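Local coordinates for protein amidohydrolase (Thermotoga maritima, PDB 3OOQ) that is probably a hydrolase of the amidohydrolase superfamily, possibly an allantoinase, at residues 14-17 with 18-21; 184-187 with 188-192; 209-212 with 213-216; 327-330 with 331-335. All blocks are in the same frame, centred on the assembly; numbering follows the deposited sequence.

In the fold
Four local contacts, in series along the chain with none nested or crossed, each join residues that follow one another directly. Interaction 1 turns the loop that leaves strand 12-14 and leads to strand 24-29. Interaction 2 is about two and a half turns of the long helix 172-198, and interaction 3 lies on the next helix, 208-217; their centres are about 10 Å apart, and the hydroxyl of Tyr189 meets the carboxylate of Glu211. Interaction 4 starts helix 329-334, on the other side of the chain's centre from interactions 2 and 3. It touches interaction 1, since Ile17 packs on Leu333 and Phe15 on Glu329, which ties the early loop to that late helix.

Interaction 1: 14-17 with 18-21; sequences VFPI and TSRP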
ATOM      1  N   VAL F  14      13.946 -61.328 -12.707  1.00 26.81           N
ATOM      2  CA  VAL F  14      14.123 -60.636 -11.432  1.00 26.79           C
ATOM      3  C   VAL F  14      15.322 -59.701 -11.527  1.00 26.43           C
ATOM      4  O   VAL F  14      16.415 -60.121 -11.936  1.00 27.00           O
ATOM      5  CB  VAL F  14      14.310 -61.637 -10.227  1.00 27.24           C
ATOM      6  CG1 VAL F  14      14.446 -60.879  -8.890  1.00 23.86           C
ATOM      7  CG2 VAL F  14      13.146 -62.623 -10.148  1.00 23.65           C
ATOM      8  N   PHE F  15      15.105 -58.443 -11.146  1.00 24.92           N
ATOM      9  CA  PHE F  15      16.149 -57.433 -11.080  1.00 24.25           C
ATOM     10  C   PHE F  15      16.447 -57.072  -9.620  1.00 23.83           C
ATOM     11  O   PHE F  15      15.834 -56.143  -9.074  1.00 23.41           O
ATOM     12  CB  PHE F  15      15.711 -56.180 -11.862  1.00 23.83           C
ATOM     13  CG  PHE F  15      15.982 -56.257 -13.341  1.00 24.96           C
ATOM     14  CD1 PHE F  15      15.186 -57.039 -14.177  1.00 24.09           C
ATOM     15  CD2 PHE F  15      17.020 -55.530 -13.902  1.00 24.22           C
ATOM     16  CE1 PHE F  15      15.432 -57.114 -15.554  1.00 25.48           C
ATOM     17  CE2 PHE F  15      17.277 -55.596 -15.283  1.00 25.90           C
ATOM     18  CZ  PHE F  15      16.474 -56.397 -16.105  1.00 24.23           C
ATOM     19  N   PRO F  16      17.395 -57.793  -8.976  1.00 23.99           N
ATOM     20  CA  PRO F  16      17.744 -57.463  -7.588  1.00 23.79           C
ATOM     21  C   PRO F  16      18.379 -56.075  -7.427  1.00 24.13           C
ATOM     22  O   PRO F  16      18.354 -55.525  -6.316  1.00 24.42           O
ATOM     23  CB  PRO F  16      18.778 -58.534  -7.208  1.00 23.72           C
ATOM     24  CG  PRO F  16      18.669 -59.594  -8.225  1.00 20.87           C
ATOM     25  CD  PRO F  16      18.186 -58.935  -9.481  1.00 24.49           C
ATOM     26  N   ILE F  17      18.956 -55.561  -8.523  1.00 23.34           N
ATOM     27  CA  ILE F  17      19.642 -54.263  -8.626  1.00 22.95           C
ATOM     28  C   ILE F  17      21.063 -54.315  -8.128  1.00 23.25           C
ATOM     29  O   ILE F  17      21.958 -53.805  -8.779  1.00 23.76           O
ATOM     30  CB  ILE F  17      18.895 -53.058  -7.923  1.00 22.46           C
ATOM     31  CG1 ILE F  17      17.544 -52.763  -8.577  1.00 22.79           C
ATOM     32  CG2 ILE F  17      19.790 -51.803  -7.904  1.00 23.35           C
ATOM     33  CD1 ILE F  17      17.568 -52.634 -10.093  1.00 22.38           C
ATOM     34  N   THR F  18      21.268 -54.940  -6.974  1.00 23.48           N
ATOM     35  CA  THR F  18      22.590 -55.031  -6.379  1.00 23.82           C
ATOM     36  C   THR F  18      23.358 -56.244  -6.900  1.00 24.94           C
ATOM     37  O   THR F  18      24.486 -56.500  -6.484  1.00 26.21           O
ATOM     38  CB  THR F  18      22.484 -55.070  -4.868  1.00 23.76           C
ATOM     39  OG1 THR F  18      21.566 -56.108  -4.499  1.00 21.66           O
ATOM     40  CG2 THR F  18      21.955 -53.694  -4.333  1.00 21.32           C
ATOM     41  N   SER F  19      22.730 -56.994  -7.798  1.00 24.29           N
ATOM     42  CA  SER F  19      23.394 -58.043  -8.567  1.00 24.18           C
ATOM     43  C   SER F  19      22.611 -58.192  -9.867  1.00 24.33           C
ATOM     44  O   SER F  19      21.515 -57.633 -10.005  1.00 23.43           O
ATOM     45  CB  SER F  19      23.479 -59.370  -7.798  1.00 23.79           C
ATOM     46  OG  SER F  19      22.206 -59.842  -7.417  1.00 22.47           O
ATOM     47  N   ARG F  20      23.199 -58.899 -10.826  1.00 25.64           N
ATOM     48  CA  ARG F  20      22.651 -58.996 -12.176  1.00 27.05           C
ATOM     49  C   ARG F  20      21.305 -59.711 -12.246  1.00 26.41           C
ATOM     50  O   ARG F  20      21.056 -60.630 -11.467  1.00 26.25           O
ATOM     51  CB  ARG F  20      23.671 -59.637 -13.125  1.00 29.59           C
ATOM     52  CG  ARG F  20      24.391 -58.585 -13.951  1.00 59.85           C
ATOM     53  CD  ARG F  20      25.838 -58.927 -14.214  1.00 34.24           C
ATOM     54  NE  ARG F  20      26.647 -57.705 -14.358  1.00 60.82           N
ATOM     55  CZ  ARG F  20      27.161 -57.250 -15.504  1.00 36.81           C
ATOM     56  NH1 ARG F  20      27.873 -56.127 -15.508  1.00 60.74           N
ATOM     57  NH2 ARG F  20      26.973 -57.917 -16.643  1.00 61.16           N
ATOM     58  N   PRO F  21      20.441 -59.294 -13.193  1.00 25.63           N
ATOM     59  CA  PRO F  21      19.131 -59.921 -13.330  1.00 26.11           C
ATOM     60  C   PRO F  21      19.216 -61.397 -13.726  1.00 27.58           C
ATOM     61  O   PRO F  21      20.239 -61.845 -14.252  1.00 28.72           O
ATOM     62  CB  PRO F  21      18.443 -59.094 -14.436  1.00 25.73           C
ATOM     63  CG  PRO F  21      19.559 -58.403 -15.168  1.00 26.01           C
ATOM     64  CD  PRO F  21      20.669 -58.227 -14.192  1.00 25.35           C
TER
HETATM   65  O   HOH W   1      19.391 -56.266 -11.322  1.00 16.82           O
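Pro21 lies over one face of the Phe15 ring where the chain reverses through a classic gamma turn centred on Ile17, in the loop between strands 12-14 and 24-29. The contact is CH-pi: Pro21 CB stands 3.6 Å from the centroid of the Phe15 ring and only 4° off its normal, while CG reaches over the CE2 side. With CG of Phe15 beside its backbone N (chi1 -84°), the ring lies where Pro21 CB sits over its centre. The ring also stacks on Phe56 and meets His367 nearly at right angles, so an alanine here would probably leave Pro21 without the surface it rests on and open a gap beside both of these rings.

The Pro16 ring packs against oxygens, CG 3.6 Å from Ser19 OG and CD near Ser19 O. Ile17 turns towards helix 329-334 and makes apolar contact with Leu333.

Polar links across the turn are few. Thr18 N closes the gamma turn with a weak hydrogen bond to Pro16 O (3.0 Å, 147° at the hydrogen), and Thr18 OG1 is held by Glu354. A water spans the reversal, accepting from Ile17 N at 2.9 Å and donating to Ser19 O at 2.8 Å. Where the two arms come together beyond it, a CA-H...O contact brings Pro21 CA to 3.1 Å from Val14 O.

Interaction 2: 184-187 with 188-192; sequences TKVK and NYMKK
Main-chain hydrogen bonds carry most of this contact within helix 172-198: Asn188 N, Tyr189 N, Met190 N and Lys191 N donate to the carbonyls of Thr184, Lys185, Val186 and Lys187 in turn. The Met190 N to Val186 O bond, 3.0 Å long with 164° at the hydrogen, is the straightest of the four.

Apolar contact between side chains is slight: selenium of Met190, a selenomethionine, comes 4.2 Å from Val186 CG1. Lys191 CG packs instead on backbone, 3.3 Å from Lys187 O one turn back.

Other polar groups turn elsewhere. CG of Asn188 stands anti to its carbonyl carbon (chi1 -67°), and its ND2 donates to Thr206 O of the second subunit; Thr184 packs on Leu208 and Lys192 on Thr204 of that subunit. Tyr189 reaches the other way, its OH hydrogen-bonded to Glu211 OE1 and to the backbone N of Asp207 and its ring packing edge-to-face with Phe203.

Two like charges share one water, which accepts from Lys191 NZ at 2.9 Å and more weakly from Lys187 NZ at 3.3 Å. The ammonium groups stay 5.0 Å apart, and the water's oxygen between them would probably ease their mutual repulsion.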
ATOM      1  N   THR F 184      24.999 -21.271  15.735  1.00 18.95           N
ATOM      2  CA  THR F 184      25.689 -20.648  16.871  1.00 20.11           C
ATOM      3  C   THR F 184      24.762 -20.700  18.103  1.00 21.01           C
ATOM      4  O   THR F 184      25.184 -21.033  19.221  1.00 21.23           O
ATOM      5  CB  THR F 184      26.111 -19.180  16.550  1.00 19.88           C
ATOM      6  OG1 THR F 184      27.023 -19.173  15.451  1.00 21.12           O
ATOM      7  CG2 THR F 184      26.780 -18.515  17.720  1.00 20.95           C
ATOM      8  N   LYS F 185      23.483 -20.401  17.885  1.00 21.04           N
ATOM      9  CA  LYS F 185      22.499 -20.485  18.967  1.00 22.73           C
ATOM     10  C   LYS F 185      22.253 -21.912  19.451  1.00 22.40           C
ATOM     11  O   LYS F 185      22.057 -22.118  20.643  1.00 24.03           O
ATOM     12  CB  LYS F 185      21.186 -19.835  18.547  1.00 24.20           C
ATOM     13  CG  LYS F 185      21.319 -18.346  18.446  1.00 27.79           C
ATOM     14  CD  LYS F 185      20.506 -17.828  17.284  1.00 28.15           C
ATOM     15  CE  LYS F 185      19.321 -17.031  17.732  1.00 29.18           C
ATOM     16  NZ  LYS F 185      19.068 -15.845  16.804  1.00 30.40           N
ATOM     17  N   VAL F 186      22.236 -22.871  18.524  1.00 20.35           N
ATOM     18  CA  VAL F 186      22.164 -24.298  18.855  1.00 19.86           C
ATOM     19  C   VAL F 186      23.309 -24.716  19.800  1.00 19.91           C
ATOM     20  O   VAL F 186      23.076 -25.365  20.814  1.00 18.70           O
ATOM     21  CB  VAL F 186      22.137 -25.190  17.582  1.00 19.55           C
ATOM     22  CG1 VAL F 186      22.204 -26.692  17.957  1.00 17.17           C
ATOM     23  CG2 VAL F 186      20.860 -24.906  16.769  1.00 15.81           C
ATOM     24  N   LYS F 187      24.534 -24.307  19.480  1.00 21.08           N
ATOM     25  CA  LYS F 187      25.667 -24.524  20.376  1.00 22.61           C
ATOM     26  C   LYS F 187      25.490 -23.906  21.758  1.00 22.50           C
ATOM     27  O   LYS F 187      25.786 -24.560  22.751  1.00 22.55           O
ATOM     28  CB  LYS F 187      26.981 -24.076  19.738  1.00 24.52           C
ATOM     29  CG  LYS F 187      27.254 -24.774  18.404  1.00 34.68           C
ATOM     30  CD  LYS F 187      28.698 -25.163  18.223  1.00 28.01           C
ATOM     31  CE  LYS F 187      29.595 -23.976  17.993  1.00 35.80           C
ATOM     32  NZ  LYS F 187      31.029 -24.349  18.199  1.00 29.91           N
ATOM     33  N   ASN F 188      25.012 -22.660  21.835  1.00 22.06           N
ATOM     34  CA  ASN F 188      24.741 -22.041  23.153  1.00 21.85           C
ATOM     35  C   ASN F 188      23.750 -22.872  23.963  1.00 22.28           C
ATOM     36  O   ASN F 188      23.933 -23.085  25.146  1.00 22.73           O
ATOM     37  CB  ASN F 188      24.190 -20.622  23.014  1.00 20.18           C
ATOM     38  CG  ASN F 188      25.202 -19.650  22.456  1.00 30.40           C
ATOM     39  OD1 ASN F 188      26.414 -19.868  22.537  1.00 20.19           O
ATOM     40  ND2 ASN F 188      24.712 -18.560  21.892  1.00 19.34           N
ATOM     41  N   TYR F 189      22.700 -23.322  23.288  1.00 22.19           N
ATOM     42  CA  TYR F 189      21.619 -24.113  23.866  1.00 22.47           C
ATOM     43  C   TYR F 189      22.119 -25.425  24.476  1.00 23.56           C
ATOM     44  O   TYR F 189      21.721 -25.796  25.576  1.00 23.43           O
ATOM     45  CB  TYR F 189      20.640 -24.414  22.752  1.00 21.36           C
ATOM     46  CG  TYR F 189      19.438 -25.256  23.088  1.00 21.86           C
ATOM     47  CD1 TYR F 189      19.371 -26.594  22.692  1.00 21.34           C
ATOM     48  CD2 TYR F 189      18.337 -24.698  23.746  1.00 21.52           C
ATOM     49  CE1 TYR F 189      18.220 -27.379  22.966  1.00 22.39           C
ATOM     50  CE2 TYR F 189      17.198 -25.458  24.020  1.00 22.36           C
ATOM     51  CZ  TYR F 189      17.141 -26.787  23.628  1.00 21.96           C
ATOM     52  OH  TYR F 189      15.988 -27.504  23.902  1.00 22.87           O
HETATM   53  N   MSE F 190      22.976 -26.115  23.741  1.00 24.56           N
HETATM   54  CA  MSE F 190      23.628 -27.313  24.237  1.00 26.94           C
HETATM   55  C   MSE F 190      24.487 -27.039  25.467  1.00 28.05           C
HETATM   56  O   MSE F 190      24.431 -27.798  26.433  1.00 28.27           O
HETATM   57  CB  MSE F 190      24.441 -27.975  23.125  1.00 28.32           C
HETATM   58  CG  MSE F 190      23.556 -28.508  21.994  1.00 20.97           C
HETATM   59 SE   MSE F 190      24.553 -29.184  20.458  1.00 31.25          SE
HETATM   60  CE  MSE F 190      25.271 -30.837  21.259  1.00 21.61           C
ATOM     61  N   LYS F 191      25.251 -25.948  25.444  1.00 28.30           N
ATOM     62  CA  LYS F 191      26.096 -25.603  26.578  1.00 30.11           C
ATOM     63  C   LYS F 191      25.252 -25.256  27.800  1.00 30.47           C
ATOM     64  O   LYS F 191      25.628 -25.595  28.920  1.00 30.32           O
ATOM     65  CB  LYS F 191      27.056 -24.463  26.240  1.00 30.70           C
ATOM     66  CG  LYS F 191      28.027 -24.825  25.132  1.00 35.29           C
ATOM     67  CD  LYS F 191      28.847 -23.646  24.667  1.00 31.89           C
ATOM     68  CE  LYS F 191      29.690 -24.053  23.480  1.00 35.16           C
ATOM     69  NZ  LYS F 191      30.400 -22.881  22.912  1.00 32.06           N
ATOM     70  N   LYS F 192      24.109 -24.607  27.585  1.00 29.77           N
ATOM     71  CA  LYS F 192      23.179 -24.346  28.688  1.00 30.91           C
ATOM     72  C   LYS F 192      22.654 -25.646  29.296  1.00 30.45           C
ATOM     73  O   LYS F 192      22.558 -25.767  30.516  1.00 29.45           O
ATOM     74  CB  LYS F 192      22.017 -23.452  28.250  1.00 31.70           C
ATOM     75  CG  LYS F 192      22.407 -22.001  28.038  1.00 35.02           C
ATOM     76  CD  LYS F 192      21.213 -21.210  27.523  1.00 33.85           C
ATOM     77  CE  LYS F 192      21.621 -19.848  26.979  1.00 35.12           C
ATOM     78  NZ  LYS F 192      20.561 -19.332  26.032  1.00 35.75           N
TER
HETATM   79  O   HOH W   2      32.453 -23.869  21.157  1.00 27.04           O

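Interaction 3: 209-212 with 213-216; sequences KMEV and GEMV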
ATOM      1  N   LYS F 209      12.875 -25.477  18.108  1.00 24.91           N
ATOM      2  CA  LYS F 209      13.797 -25.127  17.017  1.00 24.73           C
ATOM      3  C   LYS F 209      15.243 -25.522  17.340  1.00 23.26           C
ATOM      4  O   LYS F 209      15.975 -25.988  16.467  1.00 22.97           O
ATOM      5  CB  LYS F 209      13.735 -23.618  16.716  1.00 26.17           C
ATOM      6  CG  LYS F 209      12.426 -23.084  16.145  1.00 28.27           C
ATOM      7  CD  LYS F 209      12.600 -21.573  15.867  1.00 29.13           C
ATOM      8  CE  LYS F 209      11.408 -20.915  15.189  1.00 29.63           C
ATOM      9  NZ  LYS F 209      11.865 -19.606  14.538  1.00 31.21           N
HETATM   10  N   MSE F 210      15.643 -25.320  18.590  1.00 22.45           N
HETATM   11  CA  MSE F 210      16.977 -25.685  19.046  1.00 23.56           C
HETATM   12  C   MSE F 210      17.161 -27.200  19.131  1.00 22.70           C
HETATM   13  O   MSE F 210      18.253 -27.705  18.853  1.00 22.76           O
HETATM   14  CB  MSE F 210      17.278 -25.077  20.424  1.00 25.63           C
HETATM   15  CG  MSE F 210      17.299 -23.570  20.503  1.00 22.10           C
HETATM   16 SE   MSE F 210      18.733 -22.747  19.439  1.00 30.56          SE
HETATM   17  CE  MSE F 210      17.698 -22.343  17.880  1.00 21.32           C
ATOM     18  N   GLU F 211      16.105 -27.915  19.524  1.00 21.86           N
ATOM     19  CA  GLU F 211      16.165 -29.375  19.655  1.00 22.47           C
ATOM     20  C   GLU F 211      16.537 -30.081  18.342  1.00 22.27           C
ATOM     21  O   GLU F 211      17.371 -30.965  18.352  1.00 22.95           O
ATOM     22  CB  GLU F 211      14.865 -29.943  20.255  1.00 23.09           C
ATOM     23  CG  GLU F 211      14.694 -29.645  21.747  1.00 27.65           C
ATOM     24  CD  GLU F 211      15.604 -30.501  22.635  1.00 23.55           C
ATOM     25  OE1 GLU F 211      16.019 -30.047  23.716  1.00 27.47           O
ATOM     26  OE2 GLU F 211      15.916 -31.634  22.241  1.00 28.16           O
ATOM     27  N   VAL F 212      15.956 -29.671  17.218  1.00 22.51           N
ATOM     28  CA  VAL F 212      16.296 -30.257  15.911  1.00 22.66           C
ATOM     29  C   VAL F 212      17.714 -29.923  15.500  1.00 21.91           C
ATOM     30  O   VAL F 212      18.393 -30.745  14.875  1.00 21.78           O
ATOM     31  CB  VAL F 212      15.419 -29.726  14.732  1.00 23.83           C
ATOM     32  CG1 VAL F 212      15.276 -30.827  13.674  1.00 32.02           C
ATOM     33  CG2 VAL F 212      14.088 -29.261  15.199  1.00 32.93           C
ATOM     34  N   GLY F 213      18.143 -28.692  15.796  1.00 21.54           N
ATOM     35  CA  GLY F 213      19.510 -28.266  15.473  1.00 20.91           C
ATOM     36  C   GLY F 213      20.506 -29.135  16.212  1.00 21.31           C
ATOM     37  O   GLY F 213      21.543 -29.536  15.659  1.00 20.89           O
ATOM     38  N   GLU F 214      20.186 -29.431  17.470  1.00 21.95           N
ATOM     39  CA  GLU F 214      21.031 -30.289  18.303  1.00 22.51           C
ATOM     40  C   GLU F 214      21.131 -31.696  17.688  1.00 23.94           C
ATOM     41  O   GLU F 214      22.218 -32.299  17.647  1.00 23.50           O
ATOM     42  CB  GLU F 214      20.512 -30.333  19.741  1.00 22.34           C
ATOM     43  CG  GLU F 214      21.261 -31.326  20.648  1.00 28.23           C
ATOM     44  CD  GLU F 214      20.815 -31.297  22.107  1.00 22.47           C
ATOM     45  OE1 GLU F 214      19.836 -30.598  22.462  1.00 28.65           O
ATOM     46  OE2 GLU F 214      21.450 -31.994  22.906  1.00 28.88           O
HETATM   47  N   MSE F 215      20.008 -32.204  17.183  1.00 25.38           N
HETATM   48  CA  MSE F 215      20.000 -33.501  16.497  1.00 27.59           C
HETATM   49  C   MSE F 215      21.004 -33.532  15.362  1.00 25.14           C
HETATM   50  O   MSE F 215      21.770 -34.485  15.240  1.00 25.14           O
HETATM   51  CB  MSE F 215      18.618 -33.853  15.968  1.00 31.72           C
HETATM   52  CG  MSE F 215      17.666 -34.320  17.040  1.00 32.22           C
HETATM   53 SE   MSE F 215      16.019 -34.905  16.187  1.00 41.14          SE
HETATM   54  CE  MSE F 215      14.826 -33.358  16.572  1.00 32.26           C
ATOM     55  N   VAL F 216      20.989 -32.474  14.557  1.00 22.81           N
ATOM     56  CA  VAL F 216      21.935 -32.288  13.462  1.00 21.60           C
ATOM     57  C   VAL F 216      23.374 -32.198  13.970  1.00 20.88           C
ATOM     58  O   VAL F 216      24.248 -32.866  13.443  1.00 21.00           O
ATOM     59  CB  VAL F 216      21.574 -31.062  12.588  1.00 21.50           C
ATOM     60  CG1 VAL F 216      22.671 -30.813  11.512  1.00 16.62           C
ATOM     61  CG2 VAL F 216      20.232 -31.267  11.923  1.00 14.87           C
TER
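Val212 and Met215 meet on one side of helix 208-217, where the terminal methyl of the selenomethionine folds back over the valine. Met215 CE comes 3.5 Å from Val212 CA and 3.9 Å from Val212 CG1. Chi2 is extended, and the turn about the CG-SE bond (chi3 -103°) brings the methyl round. Met215 CB also sits 3.3 Å from Val212 O, the carbonyl that accepts from Val216 N. Met215 also touches Pro147 of strand 143-153.

Glu211 runs beside Glu214, both pointing the same way, with their carboxylate planes turned 45° apart. The two OE1 atoms are 4.1 Å from each other, a distance at which like charges would repel, but Lys193 NZ of helix 172-198 forms a salt bridge to OE1 of each and probably offsets this. Glu211 OE1 has Tyr189 as a second partner, and Arg218 NE pairs with Glu214 OE2.

Beneath these side chains Glu214 N bonds to Met210 O at 2.9 Å and Met215 N to Glu211 O at 3.1 Å. This is regular alpha-helical i to i+4 bonding, on a helix whose acidic pair faces the neighbouring helix and whose Met215 and Val216 pack on strand 143-153.

Interaction 4: 327-330 with 331-335; sequences AKEE and DLLKI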
ATOM      1  N   ALA F 327      24.631 -42.098 -19.755  1.00 26.92           N
ATOM      2  CA  ALA F 327      24.339 -42.879 -18.563  1.00 27.26           C
ATOM      3  C   ALA F 327      23.901 -44.302 -18.922  1.00 28.20           C
ATOM      4  O   ALA F 327      23.172 -44.506 -19.888  1.00 28.42           O
ATOM      5  CB  ALA F 327      23.265 -42.192 -17.725  1.00 26.81           C
ATOM      6  N   LYS F 328      24.329 -45.274 -18.122  1.00 29.06           N
ATOM      7  CA  LYS F 328      24.058 -46.680 -18.408  1.00 30.59           C
ATOM      8  C   LYS F 328      22.973 -47.240 -17.506  1.00 28.89           C
ATOM      9  O   LYS F 328      22.882 -46.884 -16.330  1.00 27.55           O
ATOM     10  CB  LYS F 328      25.344 -47.506 -18.274  1.00 33.29           C
ATOM     11  CG  LYS F 328      26.478 -46.979 -19.138  1.00 50.01           C
ATOM     12  CD  LYS F 328      27.810 -47.092 -18.399  1.00 37.52           C
ATOM     13  CE  LYS F 328      28.938 -46.348 -19.139  1.00 51.02           C
ATOM     14  NZ  LYS F 328      30.147 -46.209 -18.281  1.00 38.85           N
ATOM     15  N   GLU F 329      22.176 -48.147 -18.072  1.00 28.62           N
ATOM     16  CA  GLU F 329      21.002 -48.717 -17.421  1.00 28.39           C
ATOM     17  C   GLU F 329      21.228 -49.189 -15.978  1.00 27.76           C
ATOM     18  O   GLU F 329      20.453 -48.838 -15.089  1.00 27.50           O
ATOM     19  CB  GLU F 329      20.450 -49.875 -18.272  1.00 29.35           C
ATOM     20  CG  GLU F 329      19.327 -50.635 -17.595  1.00 27.14           C
ATOM     21  CD  GLU F 329      19.068 -52.001 -18.228  1.00 30.75           C
ATOM     22  OE1 GLU F 329      19.280 -52.138 -19.456  1.00 28.11           O
ATOM     23  OE2 GLU F 329      18.648 -52.931 -17.495  1.00 27.30           O
ATOM     24  N   GLU F 330      22.272 -49.998 -15.771  1.00 27.21           N
ATOM     25  CA  GLU F 330      22.599 -50.592 -14.468  1.00 26.89           C
ATOM     26  C   GLU F 330      22.729 -49.497 -13.401  1.00 25.68           C
ATOM     27  O   GLU F 330      22.182 -49.615 -12.298  1.00 25.85           O
ATOM     28  CB  GLU F 330      23.915 -51.396 -14.581  1.00 27.33           C
ATOM     29  CG  GLU F 330      24.300 -52.257 -13.380  1.00 54.90           C
ATOM     30  CD  GLU F 330      25.658 -52.973 -13.561  1.00 30.00           C
ATOM     31  OE1 GLU F 330      26.418 -53.069 -12.569  1.00 55.35           O
ATOM     32  OE2 GLU F 330      25.962 -53.429 -14.690  1.00 55.64           O
ATOM     33  N   ASP F 331      23.450 -48.438 -13.747  1.00 25.13           N
ATOM     34  CA  ASP F 331      23.663 -47.279 -12.863  1.00 25.19           C
ATOM     35  C   ASP F 331      22.368 -46.493 -12.596  1.00 24.24           C
ATOM     36  O   ASP F 331      22.060 -46.105 -11.445  1.00 23.80           O
ATOM     37  CB  ASP F 331      24.700 -46.335 -13.490  1.00 25.75           C
ATOM     38  CG  ASP F 331      26.116 -46.899 -13.457  1.00 36.61           C
ATOM     39  OD1 ASP F 331      26.450 -47.645 -12.514  1.00 26.82           O
ATOM     40  OD2 ASP F 331      26.905 -46.577 -14.373  1.00 27.16           O
ATOM     41  N   LEU F 332      21.626 -46.246 -13.671  1.00 23.09           N
ATOM     42  CA  LEU F 332      20.373 -45.512 -13.584  1.00 21.88           C
ATOM     43  C   LEU F 332      19.353 -46.245 -12.720  1.00 22.20           C
ATOM     44  O   LEU F 332      18.544 -45.611 -12.034  1.00 22.49           O
ATOM     45  CB  LEU F 332      19.812 -45.262 -14.976  1.00 21.03           C
ATOM     46  CG  LEU F 332      20.636 -44.304 -15.825  1.00 22.64           C
ATOM     47  CD1 LEU F 332      20.256 -44.449 -17.296  1.00 21.50           C
ATOM     48  CD2 LEU F 332      20.431 -42.839 -15.349  1.00 20.64           C
ATOM     49  N   LEU F 333      19.390 -47.575 -12.742  1.00 21.61           N
ATOM     50  CA  LEU F 333      18.534 -48.341 -11.839  1.00 21.52           C
ATOM     51  C   LEU F 333      18.955 -48.168 -10.382  1.00 20.98           C
ATOM     52  O   LEU F 333      18.101 -47.944  -9.515  1.00 20.85           O
ATOM     53  CB  LEU F 333      18.490 -49.823 -12.243  1.00 21.27           C
ATOM     54  CG  LEU F 333      17.732 -50.073 -13.535  1.00 18.83           C
ATOM     55  CD1 LEU F 333      17.980 -51.534 -14.054  1.00 20.90           C
ATOM     56  CD2 LEU F 333      16.260 -49.821 -13.277  1.00 21.18           C
ATOM     57  N   LYS F 334      20.263 -48.237 -10.127  1.00 21.09           N
ATOM     58  CA  LYS F 334      20.813 -48.071  -8.766  1.00 22.30           C
ATOM     59  C   LYS F 334      20.491 -46.687  -8.173  1.00 21.60           C
ATOM     60  O   LYS F 334      20.165 -46.571  -6.989  1.00 21.03           O
ATOM     61  CB  LYS F 334      22.337 -48.272  -8.737  1.00 23.74           C
ATOM     62  CG  LYS F 334      22.826 -49.660  -9.077  1.00 26.46           C
ATOM     63  CD  LYS F 334      24.339 -49.789  -8.889  1.00 26.24           C
ATOM     64  CE  LYS F 334      24.811 -51.211  -9.277  1.00 28.24           C
ATOM     65  NZ  LYS F 334      26.180 -51.538  -8.765  1.00 28.53           N
ATOM     66  N   ILE F 335      20.588 -45.641  -8.987  1.00 21.49           N
ATOM     67  CA  ILE F 335      20.313 -44.284  -8.477  1.00 21.64           C
ATOM     68  C   ILE F 335      18.820 -44.037  -8.218  1.00 21.58           C
ATOM     69  O   ILE F 335      18.428 -42.983  -7.679  1.00 21.49           O
ATOM     70  CB  ILE F 335      20.932 -43.175  -9.356  1.00 21.98           C
ATOM     71  CG1 ILE F 335      20.223 -43.058 -10.706  1.00 16.87           C
ATOM     72  CG2 ILE F 335      22.417 -43.399  -9.518  1.00 16.28           C
ATOM     73  CD1 ILE F 335      20.737 -41.873 -11.569  1.00 22.95           C
TER
HETATM   74  O   HOH W   3      26.261 -44.795 -16.096  1.00 22.46           O
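Leu332 closes over Ala327 at the start of helix 329-334, both of its methyls, CD1 and CD2, lying 3.8 Å from Ala327 CB. At the next residue, Leu333 CD1 lies beside the side chain of Glu329, one turn back, 3.8 Å from OE2. Three backbone bonds hold this turn: Leu332 N bonds to Lys328 O (3.0 Å), Leu333 N to Glu329 O and Lys334 N to Glu330 O.

Lys328 takes the N-cap position. Asp331, with CG anti to its carbonyl carbon (chi1 -72°), presents OD2 to a water that donates to it at 2.6 Å and accepts from Lys328 N at 2.8 Å, so the carboxylate reaches the capping residue's amide through solvent.

Farther out, Ile291 of helix 290-297 packs on both Ala327 and Leu332, and Glu329 OE2 is hydrogen-bonded to His367. Shortening Leu332 to alanine is likely to open a gap beside Ala327 CB and take away part of the surface on which Ile291 packs.

At the surface Glu330 and Lys334 run side by side, Glu330 OE1 4.1 Å from Lys334 NZ. That is beyond a salt bridge and would probably give no more than a weak electrostatic attraction one helical turn apart.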